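Local coordinates for protein microbial serine proteinases; subtilisin (Bacillus subtilis, PDB 2GKO) that is a cold-adapted subtilisin, a serine endopeptidase that hydrolyses peptide bonds in proteins and binds several calcium ions, at residues L33-N38 with K102-D107; Q69-H74 with S235-G240; A214-I219 with S295-A300; A187-E192 with G222-S227; V133-S138 with K158-I163. One frame throughout, in Å; residues are numbered along the deposited sequence.

Contact 1: L33-N38 with K102-D107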
# COMPACT_ATOMS: atom_id res chain seq x y z
N LEU A 33 7.99 -2.39 2.49
CA LEU A 33 8.54 -3.54 3.21
C LEU A 33 8.08 -4.76 2.46
O LEU A 33 6.91 -5.11 2.46
CB LEU A 33 8.04 -3.55 4.66
CG LEU A 33 8.83 -2.66 5.63
CD1 LEU A 33 8.87 -1.20 5.22
CD2 LEU A 33 8.17 -2.82 7.01
N ASP A 34 9.01 -5.40 1.76
CA ASP A 34 8.60 -6.38 0.74
C ASP A 34 9.81 -7.21 0.30
O ASP A 34 10.77 -7.34 1.06
CB ASP A 34 7.92 -5.61 -0.43
CG ASP A 34 6.84 -6.42 -1.11
OD1 ASP A 34 7.14 -7.55 -1.61
OD2 ASP A 34 5.67 -5.99 -1.22
N THR A 35 9.80 -7.75 -0.92
CA THR A 35 10.86 -8.62 -1.43
C THR A 35 12.09 -7.86 -1.89
O THR A 35 13.00 -8.47 -2.43
CB THR A 35 10.35 -9.46 -2.61
OG1 THR A 35 9.92 -8.62 -3.69
CG2 THR A 35 9.13 -10.28 -2.20
N GLY A 36 12.10 -6.54 -1.68
CA GLY A 36 13.15 -5.65 -2.15
C GLY A 36 12.61 -4.84 -3.29
O GLY A 36 11.44 -4.94 -3.62
N VAL A 37 13.46 -4.02 -3.89
CA VAL A 37 13.11 -3.22 -5.06
C VAL A 37 14.32 -3.14 -5.97
O VAL A 37 15.45 -3.01 -5.50
CB VAL A 37 12.68 -1.80 -4.67
CG1 VAL A 37 12.30 -0.99 -5.91
CG2 VAL A 37 11.49 -1.86 -3.70
N ASN A 38 14.09 -3.24 -7.28
CA ASN A 38 15.13 -2.95 -8.23
C ASN A 38 15.32 -1.43 -8.28
O ASN A 38 14.58 -0.73 -8.95
CB ASN A 38 14.82 -3.54 -9.61
CG ASN A 38 15.90 -3.22 -10.64
OD1 ASN A 38 16.87 -2.53 -10.34
ND2 ASN A 38 15.72 -3.72 -11.86
N LYS A 102 13.93 -4.61 2.38
CA LYS A 102 13.71 -6.01 2.03
C LYS A 102 13.46 -6.77 3.33
O LYS A 102 14.34 -6.82 4.18
CB LYS A 102 14.88 -6.59 1.23
CG LYS A 102 14.68 -8.01 0.77
CD LYS A 102 15.81 -8.43 -0.15
CE LYS A 102 15.58 -9.83 -0.66
NZ LYS A 102 16.64 -10.29 -1.62
N VAL A 103 12.27 -7.30 3.47
CA VAL A 103 11.86 -8.11 4.63
C VAL A 103 11.44 -9.53 4.30
O VAL A 103 11.25 -10.35 5.22
CB VAL A 103 10.74 -7.40 5.42
CG1 VAL A 103 11.14 -6.00 5.74
CG2 VAL A 103 9.37 -7.44 4.67
N LEU A 104 11.28 -9.84 3.01
CA LEU A 104 10.89 -11.16 2.53
C LEU A 104 12.11 -11.68 1.79
O LEU A 104 12.51 -11.13 0.76
CB LEU A 104 9.67 -11.04 1.63
CG LEU A 104 8.43 -10.38 2.24
CD1 LEU A 104 7.26 -10.36 1.26
CD2 LEU A 104 8.02 -11.09 3.49
N GLY A 105 12.73 -12.68 2.37
CA GLY A 105 14.09 -13.03 2.03
C GLY A 105 14.09 -14.16 1.05
O GLY A 105 13.10 -14.91 0.96
N ASP A 106 15.19 -14.30 0.32
CA ASP A 106 15.27 -15.29 -0.72
C ASP A 106 15.44 -16.68 -0.10
O ASP A 106 16.12 -16.85 0.92
CB ASP A 106 16.41 -15.02 -1.74
CG ASP A 106 16.57 -13.55 -2.11
OD1 ASP A 106 15.68 -12.95 -2.76
OD2 ASP A 106 17.60 -12.91 -1.78
N ASP A 107 14.72 -17.66 -0.65
CA ASP A 107 13.51 -17.38 -1.42
C ASP A 107 12.49 -18.45 -1.06
O ASP A 107 12.83 -19.56 -0.64
CB ASP A 107 13.77 -17.25 -2.93
CG ASP A 107 13.29 -15.92 -3.50
OD1 ASP A 107 12.64 -15.93 -4.57
OD2 ASP A 107 13.54 -14.80 -2.98
O HOH W 1 13.61 -10.84 -3.61
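Lys102 lies alongside the backbone of Thr35 and Gly36, where the parallel pairing of Asp34 with Lys102 ends and the two chains turn into loops. With CG opposite the backbone N (chi1 -176°) and every later bond also extended, its methylenes run past the carbonyl of Thr35, Lys102 CE coming to 3.4 Å from Thr35 O. The ammonium then turns to its own segment, with Lys102 NZ 2.8 Å from Asp106 OD2 in a salt bridge, while Thr66 O takes a further bond from it. Val103 follows, and its amide binds the carbonyl of Asp34 in the carbonyl plane (Val103 N to Asp34 O, 2.8 Å). Its methyl CG2 lies against the Leu33-Asp34 peptide, and CG1 touches Leu33 CB and CG. Leu104 N uses the same acceptor, 3.2 Å from Asp34 O, but approaches from above the carbonyl plane, so that one oxygen is gripped from two directions. The Leu104 methyl CD1 rests on Thr35 CG2 at 3.9 Å and also touches Asp34 OD1, which accepts Thr35 N at 2.8 Å on its anti lone pair. Asp106 is joined to the first segment through a water held by Thr35 O and Asp106 OD1, and Arg68 also salt-bridges its carboxylate. The Asp34-Thr35-Gly36 sequence matches the subtilase motif carrying the presumed catalytic aspartate. Thr35 OG1 is hydrogen-bonded to Asp67 and to the amide of Gly72 in helix 71-80. Helix 112-129 packs on Leu33 and Val103, helix 71-80 lies against Asp34 and Thr35, and strand 133-137 flanks Leu33 through Asn136.

Contact 2: Q69-H74 with S235-G240. With PMS (phenylmethanesulfonic acid), chain G.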
# COMPACT_ATOMS: atom_id res chain seq x y z
N GLN A 69 12.26 -11.38 -6.92
CA GLN A 69 10.91 -11.93 -7.03
C GLN A 69 10.02 -11.04 -7.94
O GLN A 69 9.37 -11.55 -8.86
CB GLN A 69 10.28 -12.04 -5.64
CG GLN A 69 10.79 -13.19 -4.80
CD GLN A 69 9.95 -14.43 -5.00
OE1 GLN A 69 9.87 -14.95 -6.12
NE2 GLN A 69 9.28 -14.89 -3.95
N GLY A 70 10.02 -9.74 -7.69
CA GLY A 70 9.19 -8.81 -8.45
C GLY A 70 8.18 -8.05 -7.62
O GLY A 70 7.88 -6.92 -7.93
N HIS A 71 7.67 -8.68 -6.57
CA HIS A 71 6.59 -8.08 -5.77
C HIS A 71 6.91 -6.69 -5.26
O HIS A 71 6.12 -5.78 -5.37
CB HIS A 71 6.28 -8.93 -4.54
CG HIS A 71 5.76 -10.29 -4.83
ND1 HIS A 71 5.38 -11.16 -3.83
CD2 HIS A 71 5.53 -10.94 -6.00
CE1 HIS A 71 4.94 -12.29 -4.37
NE2 HIS A 71 5.04 -12.18 -5.68
N GLY A 72 8.06 -6.54 -4.61
CA GLY A 72 8.43 -5.27 -4.02
C GLY A 72 8.57 -4.20 -5.09
O GLY A 72 8.17 -3.07 -4.88
N THR A 73 9.16 -4.55 -6.23
CA THR A 73 9.32 -3.60 -7.31
C THR A 73 7.96 -3.18 -7.85
O THR A 73 7.75 -1.99 -8.13
CB THR A 73 10.24 -4.19 -8.41
OG1 THR A 73 11.54 -4.48 -7.86
CG2 THR A 73 10.50 -3.16 -9.51
N HIS A 74 7.05 -4.14 -7.99
CA HIS A 74 5.69 -3.92 -8.51
C HIS A 74 4.92 -2.95 -7.59
O HIS A 74 4.35 -1.94 -8.02
CB HIS A 74 4.99 -5.29 -8.68
CG HIS A 74 3.78 -5.24 -9.55
ND1 HIS A 74 2.61 -4.64 -9.16
CD2 HIS A 74 3.56 -5.71 -10.81
CE1 HIS A 74 1.74 -4.69 -10.16
NE2 HIS A 74 2.30 -5.32 -11.17
N SER A 235 2.58 -2.72 -13.52
CA SER A 235 3.56 -1.92 -12.82
C SER A 235 4.95 -2.43 -13.15
O SER A 235 5.13 -3.31 -13.96
CB SER A 235 3.31 -1.98 -11.29
OG SER A 235 4.12 -1.04 -10.57
N THR A 236 5.93 -1.79 -12.52
CA THR A 236 7.34 -2.14 -12.65
C THR A 236 7.65 -3.56 -12.13
O THR A 236 6.94 -4.09 -11.25
CB THR A 236 8.15 -1.08 -11.89
OG1 THR A 236 7.61 -0.86 -10.58
CG2 THR A 236 8.05 0.29 -12.58
N TRP A 237 8.70 -4.18 -12.66
CA TRP A 237 9.10 -5.53 -12.24
C TRP A 237 10.60 -5.58 -11.98
O TRP A 237 11.35 -4.70 -12.42
CB TRP A 237 8.69 -6.56 -13.28
CG TRP A 237 8.54 -7.98 -12.80
CD1 TRP A 237 9.23 -9.06 -13.26
CD2 TRP A 237 7.60 -8.48 -11.85
NE1 TRP A 237 8.79 -10.19 -12.63
CE2 TRP A 237 7.79 -9.87 -11.78
CE3 TRP A 237 6.63 -7.89 -11.03
CZ2 TRP A 237 7.04 -10.69 -10.93
CZ3 TRP A 237 5.89 -8.70 -10.19
CH2 TRP A 237 6.10 -10.08 -10.16
N PHE A 238 11.03 -6.62 -11.26
CA PHE A 238 12.38 -6.64 -10.72
C PHE A 238 13.43 -6.68 -11.83
O PHE A 238 14.59 -6.32 -11.57
CB PHE A 238 12.60 -7.82 -9.78
CG PHE A 238 12.82 -9.12 -10.49
CD1 PHE A 238 14.10 -9.52 -10.83
CD2 PHE A 238 11.76 -9.94 -10.87
CE1 PHE A 238 14.33 -10.70 -11.54
CE2 PHE A 238 12.00 -11.13 -11.58
CZ PHE A 238 13.27 -11.51 -11.90
N ASP A 239 13.05 -7.17 -13.01
CA ASP A 239 14.00 -7.25 -14.13
C ASP A 239 14.26 -5.93 -14.86
O ASP A 239 15.06 -5.91 -15.80
CB ASP A 239 13.59 -8.36 -15.11
CG ASP A 239 12.24 -8.13 -15.73
OD1 ASP A 239 11.53 -7.18 -15.33
OD2 ASP A 239 11.80 -8.89 -16.63
N GLY A 240 13.60 -4.86 -14.45
CA GLY A 240 13.73 -3.58 -15.14
C GLY A 240 12.64 -3.38 -16.17
O GLY A 240 12.57 -2.31 -16.81
C PMS G . 0.74 -10.72 -1.69
S PMS G . -0.43 -9.60 -1.25
C1 PMS G . 1.08 -10.71 -3.17
C2 PMS G . 0.40 -11.54 -4.07
C3 PMS G . 0.72 -11.54 -5.43
C4 PMS G . 1.76 -10.74 -5.88
C5 PMS G . 2.48 -9.94 -4.99
C6 PMS G . 2.13 -9.94 -3.64
O2S PMS G . -0.77 -9.86 0.13
O1S PMS G . -1.49 -9.72 -2.25
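Gly70 presses its bare alpha carbon straight onto the indole of Trp237: Gly70 CA stands 3.5 Å from the centroid of the six-membered ring of Trp237, only 1° off the ring normal, a CH-pi contact to which the helix start contributes only backbone. With no side chain at Gly70, the N-cap residue of the helix, the indole can lie flat against the start of that helix. Trp237 CG is anti to the backbone N (chi1 -157°), which swings the ring back over the first turn even though the bond to CB leads away from it. The neighbouring carbonyl is close as well, Gln69 O standing 3.2 Å from Trp237 CZ2, and the ring of Phe238 continues the cover with one face over Gln69 N. Further along, two hydroxyls donate to successive carbonyls on the helix flank. Ser235 OG donates to His74 O at 2.7 Å, lying in the carbonyl plane on a lone pair, whereas Thr236 OG1 donates to Thr73 O, also at 2.7 Å, from above the carbonyl plane. Ser235 CB sits over the centre of the His74 imidazole, 3.4 Å from the ring centroid, and the Trp237 ring meets that imidazole rim to rim with the planes almost perpendicular. His71, the presumed catalytic histidine of the subtilase His-Gly-Thr-His sequence, has a face covered by the phenyl ring of the bound phenylmethanesulfonic acid: His71 CG is 3.3 Å from PMS C5. Helix 71-80 thus packs on the end of strand 233-236 and the turn after it, while the partner strand 242-245 touches His74 and Trp237 through Ile245.

Contact 3: A214-I219 with S295-A300. With CA (calcium ion), chain C; CA (calcium ion), chain D.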
# COMPACT_ATOMS: atom_id res chain seq x y z
N ALA A 214 -18.70 -4.13 11.64
CA ALA A 214 -18.84 -3.37 10.40
C ALA A 214 -20.02 -2.39 10.47
O ALA A 214 -20.88 -2.52 11.32
CB ALA A 214 -19.01 -4.33 9.23
N GLY A 215 -20.02 -1.40 9.58
CA GLY A 215 -21.16 -0.53 9.39
C GLY A 215 -21.18 0.69 10.29
O GLY A 215 -22.16 1.42 10.29
N ASP A 216 -20.12 0.92 11.06
CA ASP A 216 -20.10 2.02 12.04
C ASP A 216 -19.17 3.19 11.68
O ASP A 216 -19.15 4.22 12.38
CB ASP A 216 -19.82 1.50 13.44
CG ASP A 216 -18.48 0.82 13.57
OD1 ASP A 216 -17.85 0.57 12.52
OD2 ASP A 216 -17.98 0.47 14.66
N TYR A 217 -18.44 3.05 10.58
CA TYR A 217 -17.46 4.05 10.16
C TYR A 217 -16.46 4.37 11.28
O TYR A 217 -16.01 5.51 11.43
CB TYR A 217 -18.16 5.31 9.65
CG TYR A 217 -18.77 5.19 8.26
CD1 TYR A 217 -20.15 5.01 8.10
CD2 TYR A 217 -17.99 5.29 7.11
CE1 TYR A 217 -20.72 4.93 6.86
CE2 TYR A 217 -18.56 5.20 5.86
CZ TYR A 217 -19.94 5.02 5.73
OH TYR A 217 -20.54 4.95 4.49
N VAL A 218 -16.11 3.35 12.04
CA VAL A 218 -15.10 3.43 13.08
C VAL A 218 -14.27 2.16 12.99
O VAL A 218 -14.83 1.06 13.03
CB VAL A 218 -15.74 3.52 14.49
CG1 VAL A 218 -14.70 3.42 15.56
CG2 VAL A 218 -16.54 4.82 14.62
N ILE A 219 -12.96 2.28 12.88
CA ILE A 219 -12.10 1.11 12.68
C ILE A 219 -11.73 0.44 13.99
O ILE A 219 -11.11 1.05 14.86
CB ILE A 219 -10.82 1.49 11.90
CG1 ILE A 219 -11.17 2.07 10.53
CG2 ILE A 219 -9.83 0.30 11.86
CD1 ILE A 219 -11.82 1.11 9.55
N SER A 295 -24.52 -0.49 0.74
CA SER A 295 -24.55 0.88 1.20
C SER A 295 -23.79 1.03 2.50
O SER A 295 -23.92 0.21 3.41
CB SER A 295 -26.00 1.35 1.35
OG SER A 295 -26.67 1.19 0.10
N GLY A 296 -22.99 2.08 2.58
CA GLY A 296 -22.23 2.39 3.76
C GLY A 296 -20.97 1.56 3.97
O GLY A 296 -20.40 0.99 3.03
N ASP A 297 -20.55 1.54 5.21
CA ASP A 297 -19.31 0.90 5.63
C ASP A 297 -19.57 -0.61 5.65
O ASP A 297 -20.41 -1.08 6.41
CB ASP A 297 -18.94 1.44 7.01
CG ASP A 297 -17.81 0.70 7.65
OD1 ASP A 297 -17.75 0.77 8.89
OD2 ASP A 297 -16.96 0.03 7.01
N ASP A 298 -18.86 -1.37 4.81
CA ASP A 298 -19.12 -2.82 4.69
C ASP A 298 -17.84 -3.64 4.77
O ASP A 298 -16.73 -3.10 4.71
CB ASP A 298 -19.94 -3.13 3.43
CG ASP A 298 -19.26 -2.71 2.17
OD1 ASP A 298 -18.19 -3.28 1.89
OD2 ASP A 298 -19.69 -1.86 1.37
N ILE A 299 -18.00 -4.94 4.94
CA ILE A 299 -16.84 -5.81 5.17
C ILE A 299 -16.01 -6.06 3.92
O ILE A 299 -14.87 -6.52 4.02
CB ILE A 299 -17.24 -7.18 5.81
CG1 ILE A 299 -18.15 -7.97 4.87
CG2 ILE A 299 -17.87 -6.97 7.18
CD1 ILE A 299 -18.50 -9.34 5.39
N ALA A 300 -16.58 -5.80 2.75
CA ALA A 300 -15.87 -5.99 1.49
C ALA A 300 -14.93 -4.84 1.16
O ALA A 300 -13.81 -5.06 0.71
CB ALA A 300 -16.84 -6.17 0.37
CA CA C . -15.96 -0.89 12.65
CA CA D . -20.21 0.32 0.81
O HOH W 2 -22.50 2.08 7.28
O HOH W 3 -15.93 -0.57 10.26
O HOH W 4 -17.87 0.98 0.91
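Two calcium sites meet across this contact, one calcium held by the loop 214-219 and the other by the loop 295-300. Asp216 OD1 binds the first calcium at 2.4 Å and Val218 O at 2.3 Å, together with Thr213, Gln220, Asp223 and a water. Gly296 O and Asp298 OD2 bind the second, which Asp286, Ile287 and Gly294 also ligate. Between them stands Asp297, which binds neither ion directly. Its carboxylate reaches into the first loop, where Asp297 OD1 accepts Tyr217 N at 2.9 Å on the anti side, 27° out of the carboxylate plane, and takes a weak, bent bond from the Gly215 amide. The same oxygen receives a hydrogen bond of 2.6 Å from the water that is a ligand of the first calcium, which makes Asp297 a second-shell residue of that site. Both loops lack regular secondary structure and wrap their ions with carbonyl and carboxylate oxygens; bound calcium is a well-known feature of subtilisins. The carboxylates of Asp216 and Asp297 lie side by side and nearly coplanar, and the calcium probably eases their mutual repulsion. Over the Tyr217 ring, Asp297 CB sits 3.7 Å from the centroid, almost exactly on its normal, while Tyr217 OH reaches Gly296 CA at 3.2 Å. A further water joins Gly215 O to Asp297 N, while Ala214 CB packs on Ile299 CG2 at 3.5 Å.

Contact 4: A187-E192 with G222-S227. With CA (calcium ion), chain C.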
# COMPACT_ATOMS: atom_id res chain seq x y z
N ALA A 187 -6.14 -1.43 6.47
CA ALA A 187 -6.33 -2.59 5.61
C ALA A 187 -7.01 -2.16 4.33
O ALA A 187 -8.10 -1.60 4.37
CB ALA A 187 -7.16 -3.65 6.29
N VAL A 188 -6.38 -2.46 3.20
CA VAL A 188 -6.86 -2.07 1.90
C VAL A 188 -7.39 -3.26 1.09
O VAL A 188 -6.66 -4.25 0.82
CB VAL A 188 -5.74 -1.37 1.11
CG1 VAL A 188 -6.29 -0.84 -0.24
CG2 VAL A 188 -5.14 -0.25 1.92
N ALA A 189 -8.66 -3.18 0.71
CA ALA A 189 -9.30 -4.16 -0.18
C ALA A 189 -8.99 -3.86 -1.63
O ALA A 189 -8.68 -2.72 -2.00
CB ALA A 189 -10.80 -4.15 0.01
N ALA A 190 -9.11 -4.89 -2.47
CA ALA A 190 -8.79 -4.79 -3.90
C ALA A 190 -10.03 -4.64 -4.71
O ALA A 190 -10.94 -5.46 -4.63
CB ALA A 190 -8.04 -6.01 -4.40
N LEU A 191 -10.02 -3.60 -5.51
CA LEU A 191 -11.01 -3.38 -6.56
C LEU A 191 -10.55 -3.94 -7.90
O LEU A 191 -9.36 -4.01 -8.22
CB LEU A 191 -11.25 -1.87 -6.69
CG LEU A 191 -11.74 -1.15 -5.45
CD1 LEU A 191 -11.68 0.35 -5.70
CD2 LEU A 191 -13.15 -1.57 -5.07
N GLU A 192 -11.52 -4.35 -8.71
CA GLU A 192 -11.28 -4.77 -10.08
C GLU A 192 -11.89 -3.74 -11.04
O GLU A 192 -12.72 -2.92 -10.63
CB GLU A 192 -11.87 -6.16 -10.34
CG GLU A 192 -13.38 -6.21 -10.22
CD GLU A 192 -13.93 -7.62 -10.11
OE1 GLU A 192 -13.17 -8.57 -9.93
OE2 GLU A 192 -15.16 -7.76 -10.19
N GLY A 222 -9.87 -6.01 12.92
CA GLY A 222 -10.67 -6.88 12.06
C GLY A 222 -11.48 -6.21 10.97
O GLY A 222 -12.15 -6.88 10.18
N ASP A 223 -11.40 -4.88 10.87
CA ASP A 223 -12.12 -4.13 9.85
C ASP A 223 -11.27 -3.81 8.64
O ASP A 223 -10.12 -3.37 8.77
CB ASP A 223 -12.59 -2.78 10.41
CG ASP A 223 -13.67 -2.91 11.43
OD1 ASP A 223 -13.91 -1.90 12.14
OD2 ASP A 223 -14.31 -3.97 11.58
N VAL A 224 -11.84 -4.03 7.46
CA VAL A 224 -11.35 -3.45 6.22
C VAL A 224 -11.63 -1.94 6.28
O VAL A 224 -12.64 -1.52 6.81
CB VAL A 224 -12.04 -4.07 4.98
CG1 VAL A 224 -11.68 -3.32 3.71
CG2 VAL A 224 -11.68 -5.59 4.85
N GLU A 225 -10.72 -1.13 5.74
CA GLU A 225 -10.75 0.31 5.95
C GLU A 225 -11.10 1.05 4.67
O GLU A 225 -12.04 1.83 4.65
CB GLU A 225 -9.42 0.78 6.52
CG GLU A 225 -9.38 2.22 7.01
CD GLU A 225 -8.42 2.43 8.16
OE1 GLU A 225 -8.01 1.47 8.82
OE2 GLU A 225 -8.07 3.60 8.45
N ILE A 226 -10.35 0.82 3.61
CA ILE A 226 -10.60 1.47 2.35
C ILE A 226 -10.31 0.49 1.21
O ILE A 226 -9.74 -0.58 1.46
CB ILE A 226 -9.73 2.77 2.20
CG1 ILE A 226 -8.23 2.43 2.15
CG2 ILE A 226 -10.00 3.78 3.32
CD1 ILE A 226 -7.37 3.64 1.98
N SER A 227 -10.72 0.85 0.00
CA SER A 227 -10.53 0.05 -1.18
C SER A 227 -9.70 0.79 -2.23
O SER A 227 -9.74 2.01 -2.34
CB SER A 227 -11.90 -0.34 -1.76
OG SER A 227 -12.68 -1.06 -0.82
CA CA C . -15.96 -0.89 12.65
O HOH W 5 -8.02 -1.37 8.76
O HOH W 3 -15.93 -0.57 10.26
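Val188 and Ile226 cross at a slant on one face of the parallel pair, Val188 CG2 being 4.1 Å from Ile226 CG1. Ile226 CG1 sits between its backbone N and carbonyl carbon (chi1 65°), turned toward the valine. On the other face the methyl of Ala189 touches both Val224 CG1, 3.9 Å from Ala189 CB, and Ser227 OG, itself hydrogen-bonded to Ser301 O, while Leu191 folds its CD2 methyl onto Ser227 CB at 3.7 Å. In the backbone, Ala189 N donates to Ile226 O at 2.9 Å, and Ala187 O accepts Glu225 N at 3.0 Å plus a long, weak bond from Ile226 N. Where the pairing begins, a water takes the hydrogen of Ala187 N and donates to Asp223 O and Glu225 OE1; the Glu225 carboxylate is also held by Arg275 and Gln279. Asp223 OD1, heading away from strand 186-192, binds calcium at 2.3 Å. Strands 186-192 and 226-229 are parallel neighbours in the central subtilase sheet, the first also pairing with strand 161-165; helix 248-265 covers the Val188-Ile226 face. Aliphatic groups thus cover the faces, whereas the acids at the second strand's entrance are engaged by metal, water or basic partners, probably stabilising their charge.

Contact 5: V133-S138 with K158-I163. With PMS (phenylmethanesulfonic acid), chain G.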
# COMPACT_ATOMS: atom_id res chain seq x y z
N VAL A 133 6.71 9.23 7.32
CA VAL A 133 6.89 7.91 6.74
C VAL A 133 5.53 7.23 6.62
O VAL A 133 4.74 7.18 7.59
CB VAL A 133 7.86 7.06 7.58
CG1 VAL A 133 8.01 5.69 6.97
CG2 VAL A 133 9.22 7.74 7.69
N VAL A 134 5.26 6.72 5.42
CA VAL A 134 4.15 5.82 5.17
C VAL A 134 4.75 4.44 4.92
O VAL A 134 5.45 4.24 3.94
CB VAL A 134 3.33 6.24 3.92
CG1 VAL A 134 2.14 5.28 3.72
CG2 VAL A 134 2.84 7.68 4.03
N ILE A 135 4.50 3.50 5.82
CA ILE A 135 4.84 2.12 5.57
C ILE A 135 3.78 1.48 4.69
O ILE A 135 2.59 1.61 4.95
CB ILE A 135 4.91 1.29 6.89
CG1 ILE A 135 6.17 1.67 7.66
CG2 ILE A 135 4.90 -0.21 6.58
CD1 ILE A 135 6.30 1.05 9.07
N ASN A 136 4.23 0.75 3.68
CA ASN A 136 3.39 -0.16 2.93
C ASN A 136 3.81 -1.61 3.19
O ASN A 136 4.95 -1.98 2.91
CB ASN A 136 3.49 0.13 1.43
CG ASN A 136 2.54 -0.73 0.63
OD1 ASN A 136 1.38 -0.35 0.44
ND2 ASN A 136 2.99 -1.93 0.26
N MET A 137 2.88 -2.41 3.69
CA MET A 137 3.08 -3.86 3.85
C MET A 137 2.08 -4.62 2.99
O MET A 137 0.94 -4.86 3.37
CB MET A 137 3.00 -4.30 5.32
CG MET A 137 4.24 -3.91 6.05
SD MET A 137 4.31 -4.56 7.70
CE MET A 137 3.28 -3.49 8.51
N SER A 138 2.54 -4.98 1.81
CA SER A 138 1.77 -5.79 0.88
C SER A 138 2.03 -7.25 1.18
O SER A 138 2.66 -7.98 0.40
CB SER A 138 2.11 -5.40 -0.55
OG SER A 138 1.51 -4.17 -0.89
N LYS A 158 5.06 6.46 17.00
CA LYS A 158 6.10 7.38 16.55
C LYS A 158 5.68 8.25 15.37
O LYS A 158 6.46 9.09 14.89
CB LYS A 158 7.38 6.63 16.22
CG LYS A 158 8.07 6.05 17.45
CD LYS A 158 9.34 5.34 17.08
CE LYS A 158 10.38 5.43 18.17
NZ LYS A 158 11.27 6.60 17.99
N GLY A 159 4.44 8.08 14.90
CA GLY A 159 3.87 8.95 13.90
C GLY A 159 3.87 8.40 12.49
O GLY A 159 3.54 9.11 11.54
N VAL A 160 4.27 7.14 12.34
CA VAL A 160 4.31 6.47 11.04
C VAL A 160 2.90 6.02 10.67
O VAL A 160 2.15 5.52 11.52
CB VAL A 160 5.28 5.26 11.07
CG1 VAL A 160 5.28 4.50 9.75
CG2 VAL A 160 6.68 5.71 11.41
N LEU A 161 2.50 6.27 9.43
CA LEU A 161 1.25 5.75 8.89
C LEU A 161 1.51 4.38 8.26
O LEU A 161 2.42 4.24 7.47
CB LEU A 161 0.67 6.68 7.84
CG LEU A 161 -0.67 6.28 7.25
CD1 LEU A 161 -1.77 6.20 8.31
CD2 LEU A 161 -1.06 7.27 6.20
N ILE A 162 0.74 3.38 8.66
CA ILE A 162 0.93 2.01 8.17
C ILE A 162 -0.24 1.58 7.29
O ILE A 162 -1.38 1.56 7.73
CB ILE A 162 1.11 1.03 9.34
CG1 ILE A 162 2.37 1.37 10.15
CG2 ILE A 162 1.21 -0.38 8.80
CD1 ILE A 162 2.11 2.00 11.46
N ILE A 163 0.06 1.25 6.04
CA ILE A 163 -0.92 0.77 5.07
C ILE A 163 -0.59 -0.68 4.76
O ILE A 163 0.58 -1.01 4.60
CB ILE A 163 -0.88 1.60 3.75
CG1 ILE A 163 -0.85 3.11 4.03
CG2 ILE A 163 -2.03 1.20 2.81
CD1 ILE A 163 -2.04 3.63 4.74
C PMS G . 0.74 -10.72 -1.69
S PMS G . -0.43 -9.60 -1.25
C1 PMS G . 1.08 -10.71 -3.17
C2 PMS G . 0.40 -11.54 -4.07
C3 PMS G . 0.72 -11.54 -5.43
C4 PMS G . 1.76 -10.74 -5.88
C5 PMS G . 2.48 -9.94 -4.99
C6 PMS G . 2.13 -9.94 -3.64
O2S PMS G . -0.77 -9.86 0.13
O1S PMS G . -1.49 -9.72 -2.25
O HOH W 6 5.96 9.54 10.08
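Four backbone hydrogen bonds of 2.8 to 3.0 Å tie strand 133-137 to strand 161-165 in a regular parallel ladder: Leu161 N donates to Val133 O, Ile135 N to Leu161 O, Ile163 N to Ile135 O and Met137 N to Ile163 O. At the start of the pair a water accepts from Val133 N and donates weakly to Gly159 O, extending the ladder by one bridged step. Gly159 ends helix 146-157 in a Schellman motif, and the chain then enters the second strand. This is a beta-alpha-beta crossover, strand 133-137, helix 146-157 and strand 161-165, in the parallel sheet at the core of the subtilase fold. On one face Val160 CG1 packs against Ile135 CG1 at 3.6 Å, with Val133 CG1 lying alongside the same methyl. Ile135 and Ile162 run side by side there, and Met137, bent at its last torsion (chi3 -78°), carries its CE methyl to 3.7 Å from Ile162 CG2. Helix 112-129 covers this face. On the reverse, Val134 CG1 meets Ile163 CG1 at 3.7 Å beneath helix 248-265, which touches both residues. Ser138 O stands 3.9 Å from the sulfur of the bound PMS. Branched aliphatic side chains therefore bury both faces while the backbone polar groups pair across the strands, those of Val134 and Asn136 with strand 29-34, and Ser138, just past the C-terminal end of the strand, lies at the ligand pocket, its OG hydrogen-bonded to Ser249 O.

Contacts 1, 2 and 5 gather round the ligand pocket, while contacts 3 and 4 lie across the chain's centre from contacts 1 and 2. Contacts 1 and 2 have centres about 10 Å apart and are joined by probable hydrogen bonds, Thr35 OG1 to Gly72 N and Asn38 N to Thr73 OG1, both 2.9 Å. Contact 5 reaches contact 1 through neighbouring strands, with Leu33 N 3.1 Å from Asn136 O. The bound PMS, hydrogen-bonded to Ser249 and Asn168, lies about 6 Å from the Asp34 side chain. In the same sheet, contact 5 meets contact 4 at Ile163 and Val188. Contacts 3 and 4 share one calcium and its water; contacts 1 and 3 have centres about 33 Å apart.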